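Local coordinates for protein oligogalacturonate lyase (Yersinia enterocolitica subsp. enterocolitica, PDB 3PE7) that cleaves oligogalacturonates by beta-elimination, folded as a seven-bladed beta-propeller that binds manganese and calcium, at residues Met1-Gln6 with Leu112-Val117; Ala94-Lys99 with Leu104-Leu109. One frame throughout, in Å; residues are numbered along the deposited sequence.

Contact 1 of 2, residues Met1-Gln6 with Leu112-Val117. With CA (calcium ion), chain C.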
loop_
_atom_site.group_PDB
_atom_site.type_symbol
_atom_site.label_atom_id
_atom_site.label_comp_id
_atom_site.label_asym_id
_atom_site.label_seq_id
_atom_site.Cartn_x
_atom_site.Cartn_y
_atom_site.Cartn_z
ATOM N N MET A 1 3.332 21.595 -18.415
ATOM C CA MET A 1 2.294 20.659 -17.866
ATOM C C MET A 1 1.318 21.369 -16.912
ATOM O O MET A 1 1.588 22.469 -16.436
ATOM C CB MET A 1 2.954 19.447 -17.181
ATOM C CG MET A 1 3.639 18.467 -18.145
ATOM S SD MET A 1 2.494 17.703 -19.304
ATOM C CE MET A 1 1.581 16.570 -18.237
ATOM N N ALA A 2 0.180 20.723 -16.658
ATOM C CA ALA A 2 -0.869 21.194 -15.752
ATOM C C ALA A 2 -1.962 20.130 -15.732
ATOM O O ALA A 2 -1.938 19.190 -16.529
ATOM C CB ALA A 2 -1.458 22.532 -16.229
ATOM N N LYS A 3 -2.907 20.274 -14.807
ATOM C CA LYS A 3 -4.075 19.392 -14.754
ATOM C C LYS A 3 -4.704 19.285 -16.154
ATOM O O LYS A 3 -4.943 20.294 -16.816
ATOM C CB LYS A 3 -5.083 19.927 -13.725
ATOM C CG LYS A 3 -6.363 19.121 -13.588
ATOM C CD LYS A 3 -7.405 19.884 -12.768
ATOM C CE LYS A 3 -7.253 19.656 -11.289
ATOM N NZ LYS A 3 -7.646 18.265 -10.906
ATOM N N GLY A 4 -4.916 18.055 -16.618
ATOM C CA GLY A 4 -5.547 17.813 -17.915
ATOM C C GLY A 4 -4.598 17.669 -19.094
ATOM O O GLY A 4 -5.001 17.198 -20.163
ATOM N N LYS A 5 -3.342 18.063 -18.917
ATOM C CA LYS A 5 -2.370 17.937 -19.998
ATOM C C LYS A 5 -1.987 16.474 -20.191
ATOM O O LYS A 5 -2.001 15.688 -19.253
ATOM C CB LYS A 5 -1.131 18.799 -19.741
ATOM C CG LYS A 5 -1.400 20.308 -19.652
ATOM C CD LYS A 5 -2.348 20.797 -20.735
ATOM C CE LYS A 5 -2.445 22.318 -20.739
ATOM N NZ LYS A 5 -1.241 22.874 -21.417
ATOM N N GLN A 6 -1.646 16.137 -21.428
ATOM C CA GLN A 6 -1.310 14.767 -21.791
ATOM C C GLN A 6 0.132 14.712 -22.225
ATOM O O GLN A 6 0.637 15.646 -22.858
ATOM C CB GLN A 6 -2.219 14.276 -22.922
ATOM C CG GLN A 6 -3.684 14.158 -22.518
ATOM C CD GLN A 6 -4.610 13.810 -23.683
ATOM O OE1 GLN A 6 -4.297 12.967 -24.533
ATOM N NE2 GLN A 6 -5.774 14.436 -23.703
ATOM N N LEU A 112 -12.078 16.203 -14.176
ATOM C CA LEU A 112 -10.918 16.562 -13.335
ATOM C C LEU A 112 -11.240 17.620 -12.269
ATOM O O LEU A 112 -10.346 18.132 -11.593
ATOM C CB LEU A 112 -9.678 16.929 -14.174
ATOM C CG LEU A 112 -9.189 15.849 -15.144
ATOM C CD1 LEU A 112 -8.030 16.345 -15.960
ATOM C CD2 LEU A 112 -8.823 14.560 -14.406
ATOM N N GLU A 113 -12.526 17.916 -12.099
ATOM C CA GLU A 113 -12.953 18.767 -10.989
ATOM C C GLU A 113 -12.717 18.057 -9.647
ATOM O O GLU A 113 -12.907 16.838 -9.537
ATOM C CB GLU A 113 -14.432 19.172 -11.162
ATOM C CG GLU A 113 -14.645 20.071 -12.387
ATOM C CD GLU A 113 -16.101 20.293 -12.750
ATOM O OE1 GLU A 113 -17.004 19.838 -12.016
ATOM O OE2 GLU A 113 -16.347 20.948 -13.780
ATOM N N GLU A 114 -12.273 18.813 -8.640
ATOM C CA GLU A 114 -12.034 18.258 -7.316
ATOM C C GLU A 114 -12.996 18.808 -6.265
ATOM O O GLU A 114 -13.423 19.958 -6.336
ATOM C CB GLU A 114 -10.574 18.492 -6.858
ATOM C CG GLU A 114 -9.533 18.261 -7.954
ATOM C CD GLU A 114 -8.127 18.028 -7.417
ATOM O OE1 GLU A 114 -7.953 17.851 -6.171
ATOM O OE2 GLU A 114 -7.193 18.034 -8.252
ATOM N N ASN A 115 -13.303 17.986 -5.278
ATOM C CA ASN A 115 -14.113 18.392 -4.135
ATOM C C ASN A 115 -13.401 17.968 -2.861
ATOM O O ASN A 115 -12.878 16.844 -2.782
ATOM C CB ASN A 115 -15.487 17.702 -4.218
ATOM C CG ASN A 115 -16.419 18.120 -3.113
ATOM O OD1 ASN A 115 -16.764 19.304 -2.985
ATOM N ND2 ASN A 115 -16.856 17.152 -2.306
ATOM N N VAL A 116 -13.371 18.831 -1.848
ATOM C CA VAL A 116 -12.853 18.352 -0.568
ATOM C C VAL A 116 -13.944 17.618 0.211
ATOM O O VAL A 116 -14.984 18.187 0.557
ATOM C CB VAL A 116 -12.009 19.420 0.251
ATOM C CG1 VAL A 116 -12.216 20.797 -0.234
ATOM C CG2 VAL A 116 -12.162 19.249 1.776
ATOM N N VAL A 117 -13.716 16.330 0.434
ATOM C CA VAL A 117 -14.720 15.493 1.070
ATOM C C VAL A 117 -14.669 15.658 2.586
ATOM O O VAL A 117 -15.712 15.707 3.252
ATOM C CB VAL A 117 -14.550 14.003 0.675
ATOM C CG1 VAL A 117 -15.486 13.135 1.479
ATOM C CG2 VAL A 117 -14.795 13.814 -0.829
HETATM CA CA CA C . 2.990 23.651 -15.046
HETATM O O HOH W 1 4.645 23.841 -16.792
HETATM O O HOH W 2 1.481 25.234 -16.034
HETATM O O HOH W 3 1.390 23.424 -13.280
#
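Lys3 and Gly4 form the two central positions of a type II beta turn from Ala2 to Lys5, and Gly4 comes up beside Leu112, just ahead of strand 114-117, with the two CA atoms 7.2 Å apart. The contact illustrates how neighbouring blades of a beta-propeller can be tied at their outer edges, since the turn leads into an outermost strand of one sheet and strand 114-117 borders the next. Lys3 carries most of it. Its CG stands anti to the backbone N (chi1 179°), sending the chain past Leu112 with CD 4.0 Å from Leu112 CB, and bends at the last two torsions then swing the ammonium group round. Lys3 NZ donates to Leu112 O at 2.8 Å, in the carbonyl plane, and makes a salt bridge with Glu114 OE2 at 2.7 Å through the anti lone pair of that oxygen. Leu75 O also accepts from Lys3 NZ, so three acceptors grip the charge and fix its rotation. Glu114 OE1 is held by Tyr97 OH, which steadies the carboxylate from its other oxygen. Beside the polar cluster, Leu112 CD1 rests against Gly4 CA at 3.5 Å. At the chain terminus, Met1 O binds calcium at 2.3 Å together with Asp57 and three waters, one of which accepts a hydrogen bond from Met1 N at 3.1 Å.

Contact 2 of 2, residues Ala94-Lys99 with Leu104-Leu109; sequences ALFYVK and LMRVDL
With chi1 at 77°, Tyr97 has CG between its own backbone N and carbonyl carbon, a crowded rotamer that lays the ring beside Met105; across the sheet, Arg106 has CG anti to the backbone N, which sets that carbon over the Phe96 ring, and its chain then runs straight on as far as Ala94. These are paired residues of a beta hairpin, whose strands 94-99 and 104-108 form the middle of a four-stranded propeller blade and run antiparallel at 159°. Two hydrogen-bonded pairs hold the ladder, Leu95 with Val107 and Tyr97 with Met105, each using both N-H groups; the shortest bond, Val107 N to Leu95 O, measures 2.7 Å. On the face carrying Tyr97, Met105 CG makes a CH-pi contact over the ring, 4.2 Å from its centroid, while Val107 CG2 meets the ring edge 3.5 Å from Tyr97 CE1. Met105, bent at chi2 and chi3, also packs across Lys99, its SD against the CE methylene. Leu95 CD2 packs on Val107 CG2, the two side chains running abreast.

The other face is built on Phe96. Arg106 CG sits above this ring, 4.0 Å from the centroid, in a second CH-pi contact, and Leu104 CD1 comes to the ring edge, 3.9 Å from Phe96 CD2. The ring of Phe87, from the adjoining strand, meets that of Phe96 with the two planes nearly parallel. Further out, the Arg106 guanidinium stands at 82° to the Phe96 ring, and the methyl of Ala94 lies over one of its faces, displaced to the rim, with Ala94 CB 3.7 Å from Arg106 CZ.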
loop_
_atom_site.group_PDB
_atom_site.type_symbol
_atom_site.label_atom_id
_atom_site.label_comp_id
_atom_site.label_asym_id
_atom_site.label_seq_id
_atom_site.Cartn_x
_atom_site.Cartn_y
_atom_site.Cartn_z
ATOM N N ALA A 94 -13.468 7.959 -10.266
ATOM C CA ALA A 94 -12.920 8.947 -9.326
ATOM C C ALA A 94 -11.559 8.557 -8.775
ATOM O O ALA A 94 -11.231 7.378 -8.675
ATOM C CB ALA A 94 -13.890 9.199 -8.176
ATOM N N LEU A 95 -10.777 9.570 -8.411
ATOM C CA LEU A 95 -9.562 9.388 -7.623
ATOM C C LEU A 95 -9.772 10.025 -6.253
ATOM O O LEU A 95 -10.267 11.147 -6.167
ATOM C CB LEU A 95 -8.372 10.052 -8.308
ATOM C CG LEU A 95 -7.150 10.436 -7.465
ATOM C CD1 LEU A 95 -6.379 9.188 -7.000
ATOM C CD2 LEU A 95 -6.262 11.352 -8.301
ATOM N N PHE A 96 -9.416 9.304 -5.195
ATOM C CA PHE A 96 -9.363 9.873 -3.835
ATOM C C PHE A 96 -7.910 9.980 -3.393
ATOM O O PHE A 96 -7.130 9.043 -3.584
ATOM C CB PHE A 96 -10.122 9.002 -2.839
ATOM C CG PHE A 96 -11.609 8.999 -3.054
ATOM C CD1 PHE A 96 -12.195 8.081 -3.927
ATOM C CD2 PHE A 96 -12.420 9.911 -2.385
ATOM C CE1 PHE A 96 -13.594 8.077 -4.129
ATOM C CE2 PHE A 96 -13.818 9.910 -2.569
ATOM C CZ PHE A 96 -14.402 9.000 -3.451
ATOM N N TYR A 97 -7.542 11.124 -2.813
ATOM C CA TYR A 97 -6.177 11.312 -2.328
ATOM C C TYR A 97 -6.158 12.436 -1.299
ATOM O O TYR A 97 -7.133 13.176 -1.159
ATOM C CB TYR A 97 -5.226 11.647 -3.497
ATOM C CG TYR A 97 -5.330 13.083 -3.970
ATOM C CD1 TYR A 97 -6.407 13.514 -4.756
ATOM C CD2 TYR A 97 -4.348 14.024 -3.628
ATOM C CE1 TYR A 97 -6.499 14.841 -5.194
ATOM C CE2 TYR A 97 -4.447 15.356 -4.064
ATOM C CZ TYR A 97 -5.518 15.753 -4.838
ATOM O OH TYR A 97 -5.630 17.066 -5.263
ATOM N N VAL A 98 -5.042 12.561 -0.590
ATOM C CA VAL A 98 -4.880 13.615 0.418
ATOM C C VAL A 98 -3.954 14.733 -0.096
ATOM O O VAL A 98 -2.834 14.487 -0.579
ATOM C CB VAL A 98 -4.339 13.070 1.746
ATOM C CG1 VAL A 98 -4.166 14.224 2.774
ATOM C CG2 VAL A 98 -5.259 11.994 2.306
ATOM N N LYS A 99 -4.449 15.961 0.021
ATOM C CA LYS A 99 -3.704 17.147 -0.379
ATOM C C LYS A 99 -3.369 17.951 0.873
ATOM O O LYS A 99 -4.209 18.111 1.770
ATOM C CB LYS A 99 -4.531 17.992 -1.337
ATOM C CG LYS A 99 -3.708 18.943 -2.224
ATOM C CD LYS A 99 -4.561 20.092 -2.755
ATOM C CE LYS A 99 -5.910 19.630 -3.296
ATOM N NZ LYS A 99 -6.607 20.663 -4.136
ATOM N N LEU A 104 -8.913 15.522 2.413
ATOM C CA LEU A 104 -9.246 14.328 1.642
ATOM C C LEU A 104 -10.055 14.774 0.426
ATOM O O LEU A 104 -11.161 15.322 0.572
ATOM C CB LEU A 104 -10.001 13.308 2.511
ATOM C CG LEU A 104 -10.199 11.878 1.960
ATOM C CD1 LEU A 104 -11.175 11.811 0.770
ATOM C CD2 LEU A 104 -8.888 11.180 1.600
ATOM N N MET A 105 -9.500 14.550 -0.762
ATOM C CA MET A 105 -10.055 15.063 -2.010
ATOM C C MET A 105 -10.656 13.937 -2.836
ATOM O O MET A 105 -10.176 12.805 -2.778
ATOM C CB MET A 105 -8.958 15.707 -2.872
ATOM C CG MET A 105 -8.082 16.739 -2.172
ATOM S SD MET A 105 -9.052 18.171 -1.622
ATOM C CE MET A 105 -9.665 18.767 -3.182
ATOM N N ARG A 106 -11.689 14.278 -3.602
ATOM C CA ARG A 106 -12.237 13.421 -4.652
ATOM C C ARG A 106 -12.086 14.118 -5.990
ATOM O O ARG A 106 -12.517 15.273 -6.173
ATOM C CB ARG A 106 -13.719 13.098 -4.393
ATOM C CG ARG A 106 -14.331 12.089 -5.402
ATOM C CD ARG A 106 -15.861 12.007 -5.231
ATOM N NE ARG A 106 -16.465 11.066 -6.181
ATOM C CZ ARG A 106 -16.794 11.347 -7.438
ATOM N NH1 ARG A 106 -16.608 12.560 -7.955
ATOM N NH2 ARG A 106 -17.339 10.399 -8.194
ATOM N N VAL A 107 -11.453 13.433 -6.937
ATOM C CA VAL A 107 -11.280 13.986 -8.270
ATOM C C VAL A 107 -12.184 13.213 -9.237
ATOM O O VAL A 107 -12.062 11.983 -9.353
ATOM C CB VAL A 107 -9.808 13.882 -8.756
ATOM C CG1 VAL A 107 -9.645 14.547 -10.091
ATOM C CG2 VAL A 107 -8.859 14.486 -7.722
ATOM N N ASP A 108 -13.071 13.939 -9.923
ATOM C CA ASP A 108 -13.895 13.368 -10.994
ATOM C C ASP A 108 -12.982 13.092 -12.185
ATOM O O ASP A 108 -12.354 14.000 -12.718
ATOM C CB ASP A 108 -15.018 14.352 -11.368
ATOM C CG ASP A 108 -15.988 13.782 -12.396
ATOM O OD1 ASP A 108 -15.583 13.509 -13.537
ATOM O OD2 ASP A 108 -17.175 13.631 -12.062
ATOM N N LEU A 109 -12.860 11.828 -12.589
ATOM C CA LEU A 109 -11.892 11.495 -13.638
ATOM C C LEU A 109 -12.286 11.955 -15.047
ATOM O O LEU A 109 -11.433 12.070 -15.927
ATOM C CB LEU A 109 -11.535 10.009 -13.613
ATOM C CG LEU A 109 -10.670 9.527 -12.444
ATOM C CD1 LEU A 109 -10.404 8.027 -12.612
ATOM C CD2 LEU A 109 -9.345 10.305 -12.343
#

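How the contacts relate
Contacts 1 and 2 have centres 9 Å apart. Contact 2 and the 112-117 side of contact 1 belong to one four-stranded antiparallel blade, in the order 87-88, 94-99, 103-108, 114-119; Met1-Gln6 leads into the sheet next to it. Contact 2 joins the two middle strands through a short hairpin, a local link in sequence. Contact 1 spans more than a hundred residues and fastens the chain start, beside a calcium site, to the approach of the outermost strand. Along the chain, contact 1 opens the sequence at Met1-Gln6, both strands of contact 2 follow, and 112-117 comes directly after them. The two also touch directly: Val117 N lies 2.7 Å from Leu104 O, and Glu114 CD packs on Val107 CG2.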